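Long-range contact in nicotinate phosphoribosyltransferase (Vibrio cholerae, PDB 4HL7), which is predicted to make nicotinate ribonucleotide from nicotinate and phosphoribosyl diphosphate at the expense of ATP, the nicotinate-salvage step of NAD biosynthesis: residues I62-I75 and L93-M106. Sequence-based numbering, arbitrary orientation.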
ATOM      1  N   ILE A  62     -12.339  -1.040  15.748  1.00 25.81           N
ATOM      2  CA  ILE A  62     -10.967  -0.647  16.038  1.00 25.11           C
ATOM      3  C   ILE A  62     -10.651  -1.133  17.435  1.00 24.26           C
ATOM      4  O   ILE A  62      -9.660  -1.789  17.650  1.00 23.65           O
ATOM      5  CB  ILE A  62     -10.682   0.871  15.805  1.00 27.44           C
ATOM      6  CG1 ILE A  62     -10.798   1.174  14.294  1.00 30.34           C
ATOM      7  CG2 ILE A  62      -9.298   1.249  16.315  1.00 27.70           C
ATOM      8  CD1 ILE A  62     -10.335   2.549  13.841  1.00 32.42           C
ATOM      9  N   ALA A  63     -11.594  -0.948  18.358  1.00 26.21           N
ATOM     10  CA  ALA A  63     -11.425  -1.468  19.731  1.00 26.06           C
ATOM     11  C   ALA A  63     -11.191  -2.965  19.722  1.00 24.84           C
ATOM     12  O   ALA A  63     -10.330  -3.504  20.434  1.00 25.58           O
ATOM     13  CB  ALA A  63     -12.654  -1.118  20.597  1.00 28.05           C
ATOM     14  N   HIS A  64     -11.955  -3.655  18.910  1.00 25.87           N
ATOM     15  CA  HIS A  64     -11.739  -5.053  18.702  1.00 26.45           C
ATOM     16  C   HIS A  64     -10.332  -5.502  18.272  1.00 27.07           C
ATOM     17  O   HIS A  64      -9.902  -6.601  18.643  1.00 26.18           O
ATOM     18  CB  HIS A  64     -12.790  -5.540  17.735  1.00 28.29           C
ATOM     19  CG  HIS A  64     -12.802  -7.017  17.590  1.00 33.61           C
ATOM     20  ND1 HIS A  64     -13.329  -7.841  18.551  1.00 37.84           N
ATOM     21  CD2 HIS A  64     -12.290  -7.842  16.586  1.00 36.41           C
ATOM     22  CE1 HIS A  64     -13.178  -9.116  18.154  1.00 38.08           C
ATOM     23  NE2 HIS A  64     -12.532  -9.115  16.950  1.00 37.55           N
ATOM     24  N   LEU A  65      -9.566  -4.651  17.540  1.00 24.70           N
ATOM     25  CA  LEU A  65      -8.158  -4.985  17.258  1.00 24.04           C
ATOM     26  C   LEU A  65      -7.350  -5.339  18.526  1.00 22.60           C
ATOM     27  O   LEU A  65      -6.381  -6.091  18.431  1.00 23.86           O
ATOM     28  CB  LEU A  65      -7.438  -3.850  16.488  1.00 21.76           C
ATOM     29  CG  LEU A  65      -8.095  -3.543  15.129  1.00 21.48           C
ATOM     30  CD1 LEU A  65      -7.364  -2.388  14.495  1.00 19.87           C
ATOM     31  CD2 LEU A  65      -8.079  -4.800  14.270  1.00 23.13           C
ATOM     32  N   GLY A  66      -7.697  -4.702  19.662  1.00 25.52           N
ATOM     33  CA  GLY A  66      -6.998  -4.868  20.921  1.00 24.67           C
ATOM     34  C   GLY A  66      -7.124  -6.299  21.426  1.00 25.88           C
ATOM     35  O   GLY A  66      -6.345  -6.720  22.264  1.00 26.55           O
ATOM     36  N   THR A  67      -8.059  -7.067  20.873  1.00 26.45           N
ATOM     37  CA  THR A  67      -8.266  -8.449  21.327  1.00 27.12           C
ATOM     38  C   THR A  67      -7.561  -9.501  20.438  1.00 27.82           C
ATOM     39  O   THR A  67      -7.572 -10.705  20.728  1.00 27.91           O
ATOM     40  CB  THR A  67      -9.754  -8.784  21.416  1.00 29.12           C
ATOM     41  OG1 THR A  67     -10.343  -8.837  20.115  1.00 28.18           O
ATOM     42  CG2 THR A  67     -10.475  -7.760  22.266  1.00 30.91           C
ATOM     43  N   LEU A  68      -7.032  -9.054  19.307  1.00 26.78           N
ATOM     44  CA  LEU A  68      -6.395  -9.978  18.363  1.00 24.70           C
ATOM     45  C   LEU A  68      -5.025 -10.372  18.806  1.00 24.12           C
ATOM     46  O   LEU A  68      -4.308  -9.581  19.443  1.00 24.11           O
ATOM     47  CB  LEU A  68      -6.287  -9.350  16.966  1.00 24.78           C
ATOM     48  CG  LEU A  68      -7.627  -9.063  16.321  1.00 25.14           C
ATOM     49  CD1 LEU A  68      -7.305  -8.673  14.870  1.00 26.93           C
ATOM     50  CD2 LEU A  68      -8.573 -10.270  16.379  1.00 29.62           C
ATOM     51  N   ARG A  69      -4.621 -11.590  18.446  1.00 22.29           N
ATOM     52  CA  ARG A  69      -3.266 -12.053  18.820  1.00 23.29           C
ATOM     53  C   ARG A  69      -2.662 -12.792  17.647  1.00 23.93           C
ATOM     54  O   ARG A  69      -3.408 -13.340  16.844  1.00 24.70           O
ATOM     55  CB  ARG A  69      -3.369 -13.002  20.026  1.00 25.46           C
ATOM     56  CG  ARG A  69      -4.026 -12.369  21.263  1.00 28.57           C
ATOM     57  CD  ARG A  69      -3.005 -11.457  21.943  1.00 30.96           C
ATOM     58  NE  ARG A  69      -3.428 -10.922  23.246  1.00 34.05           N
ATOM     59  CZ  ARG A  69      -4.230  -9.860  23.412  1.00 36.16           C
ATOM     60  NH1 ARG A  69      -4.745  -9.206  22.367  1.00 31.90           N
ATOM     61  NH2 ARG A  69      -4.524  -9.448  24.629  1.00 34.18           N
ATOM     62  N   PHE A  70      -1.332 -12.893  17.574  1.00 24.12           N
ATOM     63  CA  PHE A  70      -0.761 -13.872  16.627  1.00 24.70           C
ATOM     64  C   PHE A  70      -0.861 -15.259  17.236  1.00 26.81           C
ATOM     65  O   PHE A  70      -0.369 -15.451  18.361  1.00 31.87           O
ATOM     66  CB  PHE A  70       0.705 -13.541  16.326  1.00 24.65           C
ATOM     67  CG  PHE A  70       0.889 -12.344  15.419  1.00 23.14           C
ATOM     68  CD1 PHE A  70       0.781 -12.466  14.031  1.00 22.70           C
ATOM     69  CD2 PHE A  70       1.145 -11.084  15.950  1.00 22.31           C
ATOM     70  CE1 PHE A  70       0.953 -11.340  13.211  1.00 21.84           C
ATOM     71  CE2 PHE A  70       1.318  -9.963  15.135  1.00 23.71           C
ATOM     72  CZ  PHE A  70       1.235 -10.084  13.753  1.00 20.77           C
ATOM     73  N   SER A  71      -1.377 -16.235  16.484  1.00 27.79           N
ATOM     74  CA  SER A  71      -1.512 -17.627  16.972  1.00 28.71           C
ATOM     75  C   SER A  71      -0.224 -18.368  16.658  1.00 32.22           C
ATOM     76  O   SER A  71       0.603 -17.903  15.869  1.00 27.73           O
ATOM     77  CB  SER A  71      -2.680 -18.336  16.315  1.00 31.08           C
ATOM     78  OG  SER A  71      -2.385 -18.652  14.961  1.00 30.15           O
ATOM     79  N   ASP A  72      -0.018 -19.531  17.266  1.00 34.75           N
ATOM     80  CA  ASP A  72       1.201 -20.280  16.926  1.00 37.72           C
ATOM     81  C   ASP A  72       1.192 -20.669  15.465  1.00 32.71           C
ATOM     82  O   ASP A  72       2.243 -20.633  14.812  1.00 31.55           O
ATOM     83  CB  ASP A  72       1.400 -21.499  17.851  1.00 44.91           C
ATOM     84  CG  ASP A  72       1.545 -21.089  19.276  1.00 51.51           C
ATOM     85  OD1 ASP A  72       0.666 -21.471  20.078  1.00 65.33           O
ATOM     86  OD2 ASP A  72       2.503 -20.321  19.585  1.00 59.16           O
ATOM     87  N   ALA A  73       0.001 -20.944  14.938  1.00 31.39           N
ATOM     88  CA  ALA A  73      -0.163 -21.238  13.550  1.00 30.07           C
ATOM     89  C   ALA A  73       0.179 -20.070  12.630  1.00 30.83           C
ATOM     90  O   ALA A  73       0.681 -20.302  11.525  1.00 32.53           O
ATOM     91  CB  ALA A  73      -1.568 -21.736  13.247  1.00 35.94           C
ATOM     92  N   ASP A  74      -0.128 -18.832  13.045  1.00 26.91           N
ATOM     93  CA  ASP A  74       0.284 -17.674  12.257  1.00 25.05           C
ATOM     94  C   ASP A  74       1.791 -17.611  12.225  1.00 24.94           C
ATOM     95  O   ASP A  74       2.407 -17.289  11.183  1.00 25.01           O
ATOM     96  CB  ASP A  74      -0.229 -16.380  12.886  1.00 26.29           C
ATOM     97  CG  ASP A  74      -1.758 -16.262  12.850  1.00 26.67           C
ATOM     98  OD1 ASP A  74      -2.403 -16.923  12.025  1.00 26.78           O
ATOM     99  OD2 ASP A  74      -2.296 -15.542  13.698  1.00 27.03           O
ATOM    100  N   ILE A  75       2.398 -17.822  13.384  1.00 24.00           N
ATOM    101  CA  ILE A  75       3.865 -17.714  13.508  1.00 25.10           C
ATOM    102  C   ILE A  75       4.567 -18.826  12.707  1.00 24.32           C
ATOM    103  O   ILE A  75       5.596 -18.560  12.006  1.00 24.42           O
ATOM    104  CB  ILE A  75       4.336 -17.685  14.971  1.00 28.44           C
ATOM    105  CG1 ILE A  75       3.667 -16.513  15.720  1.00 29.00           C
ATOM    106  CG2 ILE A  75       5.854 -17.476  15.054  1.00 26.91           C
ATOM    107  CD1 ILE A  75       4.075 -15.145  15.232  1.00 29.99           C
ATOM    108  N   LEU A  93       6.565 -11.623  18.413  1.00 24.57           N
ATOM    109  CA  LEU A  93       5.096 -11.542  17.997  1.00 26.77           C
ATOM    110  C   LEU A  93       4.152 -12.355  18.865  1.00 33.97           C
ATOM    111  O   LEU A  93       2.955 -12.030  18.993  1.00 32.02           O
ATOM    112  CB  LEU A  93       4.936 -11.960  16.570  1.00 25.74           C
ATOM    113  CG  LEU A  93       5.582 -10.998  15.624  1.00 20.58           C
ATOM    114  CD1 LEU A  93       4.994 -11.353  14.238  1.00 20.86           C
ATOM    115  CD2 LEU A  93       5.149  -9.543  15.956  1.00 21.59           C
ATOM    116  N   ARG A  94       4.705 -13.383  19.506  1.00 38.92           N
ATOM    117  CA  ARG A  94       3.940 -14.292  20.377  1.00 45.61           C
ATOM    118  C   ARG A  94       3.258 -13.580  21.542  1.00 44.49           C
ATOM    119  O   ARG A  94       2.233 -14.051  22.032  1.00 53.34           O
ATOM    120  CB  ARG A  94       4.830 -15.443  20.906  1.00 45.92           C
ATOM    121  CG  ARG A  94       4.724 -16.729  20.081  1.00 56.95           C
ATOM    122  CD  ARG A  94       5.457 -17.910  20.725  1.00 51.59           C
ATOM    123  NE  ARG A  94       6.892 -17.849  20.445  1.00 59.57           N
ATOM    124  CZ  ARG A  94       7.491 -18.515  19.460  1.00 58.52           C
ATOM    125  NH1 ARG A  94       6.763 -19.309  18.664  1.00 48.76           N
ATOM    126  NH2 ARG A  94       8.814 -18.399  19.274  1.00 49.58           N
ATOM    127  N   TYR A  95       3.824 -12.461  21.980  1.00 36.67           N
ATOM    128  CA  TYR A  95       3.226 -11.664  23.011  1.00 34.09           C
ATOM    129  C   TYR A  95       2.629 -10.342  22.468  1.00 31.55           C
ATOM    130  O   TYR A  95       2.023  -9.596  23.219  1.00 36.59           O
ATOM    131  CB  TYR A  95       4.173 -11.458  24.280  1.00 34.28           C
ATOM    132  CG  TYR A  95       5.559 -10.843  24.051  1.00 32.11           C
ATOM    133  CD1 TYR A  95       5.729  -9.463  23.899  1.00 30.16           C
ATOM    134  CD2 TYR A  95       6.697 -11.640  24.029  1.00 30.07           C
ATOM    135  CE1 TYR A  95       6.983  -8.913  23.648  1.00 31.47           C
ATOM    136  CE2 TYR A  95       7.938 -11.108  23.824  1.00 26.75           C
ATOM    137  CZ  TYR A  95       8.085  -9.751  23.641  1.00 27.76           C
ATOM    138  OH  TYR A  95       9.290  -9.237  23.394  1.00 28.10           O
ATOM    139  N   PHE A  96       2.785 -10.043  21.175  1.00 27.89           N
ATOM    140  CA  PHE A  96       2.400  -8.686  20.706  1.00 24.02           C
ATOM    141  C   PHE A  96       0.868  -8.494  20.666  1.00 23.13           C
ATOM    142  O   PHE A  96       0.143  -9.353  20.153  1.00 27.42           O
ATOM    143  CB  PHE A  96       2.938  -8.376  19.299  1.00 22.17           C
ATOM    144  CG  PHE A  96       2.473  -7.062  18.777  1.00 21.49           C
ATOM    145  CD1 PHE A  96       3.076  -5.875  19.218  1.00 20.02           C
ATOM    146  CD2 PHE A  96       1.406  -6.977  17.892  1.00 22.73           C
ATOM    147  CE1 PHE A  96       2.615  -4.651  18.774  1.00 23.68           C
ATOM    148  CE2 PHE A  96       0.958  -5.736  17.455  1.00 25.10           C
ATOM    149  CZ  PHE A  96       1.564  -4.585  17.896  1.00 21.36           C
ATOM    150  N   HIS A  97       0.411  -7.322  21.139  1.00 21.51           N
ATOM    151  CA  HIS A  97      -0.909  -6.849  20.781  1.00 22.66           C
ATOM    152  C   HIS A  97      -1.035  -5.339  20.750  1.00 22.64           C
ATOM    153  O   HIS A  97      -0.171  -4.609  21.254  1.00 22.88           O
ATOM    154  CB  HIS A  97      -1.969  -7.466  21.712  1.00 23.89           C
ATOM    155  CG  HIS A  97      -1.806  -7.084  23.175  1.00 26.47           C
ATOM    156  ND1 HIS A  97      -2.117  -5.852  23.646  1.00 28.53           N
ATOM    157  CD2 HIS A  97      -1.452  -7.855  24.288  1.00 28.21           C
ATOM    158  CE1 HIS A  97      -1.931  -5.820  24.995  1.00 29.48           C
ATOM    159  NE2 HIS A  97      -1.522  -7.051  25.380  1.00 33.23           N
ATOM    160  N   PHE A  98      -2.091  -4.870  20.098  1.00 21.52           N
ATOM    161  CA  PHE A  98      -2.396  -3.442  20.004  1.00 21.63           C
ATOM    162  C   PHE A  98      -2.958  -2.921  21.344  1.00 23.86           C
ATOM    163  O   PHE A  98      -3.555  -3.694  22.111  1.00 26.19           O
ATOM    164  CB  PHE A  98      -3.457  -3.247  18.944  1.00 19.83           C
ATOM    165  CG  PHE A  98      -2.991  -3.504  17.514  1.00 19.18           C
ATOM    166  CD1 PHE A  98      -1.992  -2.738  16.960  1.00 19.27           C
ATOM    167  CD2 PHE A  98      -3.652  -4.458  16.712  1.00 19.13           C
ATOM    168  CE1 PHE A  98      -1.625  -2.895  15.612  1.00 17.87           C
ATOM    169  CE2 PHE A  98      -3.314  -4.613  15.361  1.00 18.78           C
ATOM    170  CZ  PHE A  98      -2.253  -3.834  14.825  1.00 17.98           C
ATOM    171  N   VAL A  99      -2.759  -1.635  21.612  1.00 23.01           N
ATOM    172  CA  VAL A  99      -3.480  -0.937  22.701  1.00 24.16           C
ATOM    173  C   VAL A  99      -4.282   0.249  22.113  1.00 23.09           C
ATOM    174  O   VAL A  99      -3.856   1.414  22.252  1.00 21.37           O
ATOM    175  CB  VAL A  99      -2.498  -0.464  23.790  1.00 24.39           C
ATOM    176  CG1 VAL A  99      -3.296  -0.054  25.054  1.00 25.25           C
ATOM    177  CG2 VAL A  99      -1.495  -1.592  24.117  1.00 24.84           C
ATOM    178  N   PRO A 100      -5.413  -0.039  21.422  1.00 23.38           N
ATOM    179  CA  PRO A 100      -6.022   1.056  20.630  1.00 24.06           C
ATOM    180  C   PRO A 100      -6.524   2.215  21.472  1.00 25.71           C
ATOM    181  O   PRO A 100      -6.526   3.347  20.986  1.00 24.70           O
ATOM    182  CB  PRO A 100      -7.192   0.397  19.899  1.00 23.88           C
ATOM    183  CG  PRO A 100      -7.183  -1.024  20.244  1.00 22.70           C
ATOM    184  CD  PRO A 100      -6.065  -1.338  21.183  1.00 23.84           C
ATOM    185  N   GLN A 101      -6.900   1.977  22.734  1.00 26.38           N
ATOM    186  CA  GLN A 101      -7.378   3.102  23.537  1.00 27.98           C
ATOM    187  C   GLN A 101      -6.245   4.083  23.879  1.00 30.30           C
ATOM    188  O   GLN A 101      -6.520   5.223  24.271  1.00 32.61           O
ATOM    189  CB  GLN A 101      -8.161   2.626  24.795  1.00 29.62           C
ATOM    190  CG  GLN A 101      -7.276   1.973  25.814  1.00 32.96           C
ATOM    191  CD  GLN A 101      -6.961   0.496  25.537  1.00 38.73           C
ATOM    192  OE1 GLN A 101      -7.124  -0.017  24.433  1.00 39.67           O
ATOM    193  NE2 GLN A 101      -6.488  -0.181  26.566  1.00 41.44           N
ATOM    194  N   GLU A 102      -4.985   3.650  23.710  1.00 27.30           N
ATOM    195  CA  GLU A 102      -3.834   4.530  23.881  1.00 28.62           C
ATOM    196  C   GLU A 102      -3.329   5.077  22.536  1.00 25.41           C
ATOM    197  O   GLU A 102      -2.685   6.107  22.506  1.00 29.00           O
ATOM    198  CB  GLU A 102      -2.662   3.792  24.548  1.00 30.84           C
ATOM    199  CG  GLU A 102      -2.797   3.606  26.047  1.00 38.72           C
ATOM    200  CD  GLU A 102      -3.148   4.904  26.759  1.00 43.00           C
ATOM    201  OE1 GLU A 102      -4.218   4.964  27.410  1.00 50.70           O
ATOM    202  OE2 GLU A 102      -2.364   5.869  26.638  1.00 42.59           O
ATOM    203  N   GLN A 103      -3.552   4.332  21.465  1.00 21.79           N
ATOM    204  CA  GLN A 103      -2.861   4.602  20.180  1.00 20.60           C
ATOM    205  C   GLN A 103      -3.747   5.249  19.143  1.00 20.48           C
ATOM    206  O   GLN A 103      -3.247   5.831  18.180  1.00 20.54           O
ATOM    207  CB  GLN A 103      -2.332   3.289  19.618  1.00 18.81           C
ATOM    208  CG  GLN A 103      -1.189   2.733  20.466  1.00 19.52           C
ATOM    209  CD  GLN A 103      -0.934   1.239  20.254  1.00 19.74           C
ATOM    210  OE1 GLN A 103      -1.828   0.453  19.895  1.00 21.02           O
ATOM    211  NE2 GLN A 103       0.297   0.841  20.491  1.00 19.13           N
ATOM    212  N   VAL A 104      -5.057   5.101  19.284  1.00 20.62           N
ATOM    213  CA  VAL A 104      -5.939   5.578  18.221  1.00 21.96           C
ATOM    214  C   VAL A 104      -6.892   6.636  18.764  1.00 23.79           C
ATOM    215  O   VAL A 104      -7.519   6.418  19.818  1.00 25.36           O
ATOM    216  CB  VAL A 104      -6.691   4.402  17.574  1.00 20.94           C
ATOM    217  CG1 VAL A 104      -7.619   4.864  16.426  1.00 20.77           C
ATOM    218  CG2 VAL A 104      -5.681   3.377  17.079  1.00 21.88           C
ATOM    219  N   GLU A 105      -6.979   7.779  18.066  1.00 22.61           N
ATOM    220  CA  GLU A 105      -8.028   8.799  18.328  1.00 27.32           C
ATOM    221  C   GLU A 105      -8.831   8.998  17.068  1.00 26.97           C
ATOM    222  O   GLU A 105      -8.287   8.936  15.962  1.00 26.35           O
ATOM    223  CB  GLU A 105      -7.438  10.157  18.641  1.00 29.68           C
ATOM    224  CG  GLU A 105      -6.579  10.228  19.862  1.00 37.72           C
ATOM    225  CD  GLU A 105      -6.333  11.672  20.275  1.00 44.63           C
ATOM    226  OE1 GLU A 105      -6.437  12.591  19.422  1.00 50.02           O
ATOM    227  OE2 GLU A 105      -6.032  11.883  21.449  1.00 49.56           O
HETATM  228  N   MSE A 106     -10.105   9.298  17.208  1.00 27.50           N
HETATM  229  CA  MSE A 106     -10.854   9.639  16.008  1.00 28.24           C
HETATM  230  C   MSE A 106     -11.957  10.564  16.339  1.00 30.72           C
HETATM  231  O   MSE A 106     -12.369  10.649  17.490  1.00 27.51           O
HETATM  232  CB  MSE A 106     -11.388   8.374  15.396  1.00 29.84           C
HETATM  233  CG  MSE A 106     -12.282   7.594  16.363  1.00 37.84           C
HETATM  234 SE   MSE A 106     -12.587   5.876  15.414  1.00 57.75          SE
HETATM  235  CE  MSE A 106     -11.334   4.726  16.404  1.00 40.61           C
TER
HETATM  236  O   HOH W   1      -4.001  -6.905  19.268  1.00 24.48           O
HETATM  237  O   HOH W   2       0.147 -11.798  19.586  1.00 27.36           O
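Two connecting segments of the N-terminal domain, Ile-62–Ile-75 and Leu-93–Met-106, run past each other in opposite directions, joined by apolar side chains and two bridging waters. The first links helix 52-64 to helix 72-81; the second leads from the end of helix 87-93 into edge strand 104-109 of the antiparallel sheet. At one end, Phe-70 lies against Leu-93. Leu-93 CD1 sits over the centre of the ring, 4.0 Å from the Phe-70 ring centroid, a CH-pi contact, while Phe-96 CD2 approaches the ring's edge. Ile-75 CD1 closes on Leu-93 CB (3.6 Å), and helix 21-33 adds Ile-24 and Met-27 to this cluster. At the far end, Ile-62 CD1 meets the selenomethionine methyl of Met-106 tip to tip, and Ile-62 CG2 packs on Val-104 CG1.

Between the clusters, Gly-66 CA lies 3.7 Å from Pro-100 CD, and Arg-69 runs alongside His-97, both side chains extending in the same direction, with guanidinium and imidazole planes 22° apart and His-97 CD2 over one guanidinium face, toward its rim. A bend at chi2 (-77°) turns the arginine back along its own segment, where NH1 donates to both Gly-66 O (3.0 Å) and Leu-68 O, each lying in the guanidinium plane; the two bonds fix the rotation of the guanidinium. His-97 ND1 in turn donates to Phe-98 O (3.0 Å).

Two waters join the backbones of the two segments. One donates to Leu-65 O and Leu-68 O and accepts from Phe-98 N (2.9 Å); the other accepts from Phe-70 N and donates to Leu-93 O and Phe-96 O. The pairing is therefore not that of a beta ladder: Gln-103 and Glu-105 bond instead to neighbouring strand 116-122, and water carries the polar link between the segments, leaving direct contact to van der Waals packing, largely of side chains, and the Arg-69/His-97 overlap.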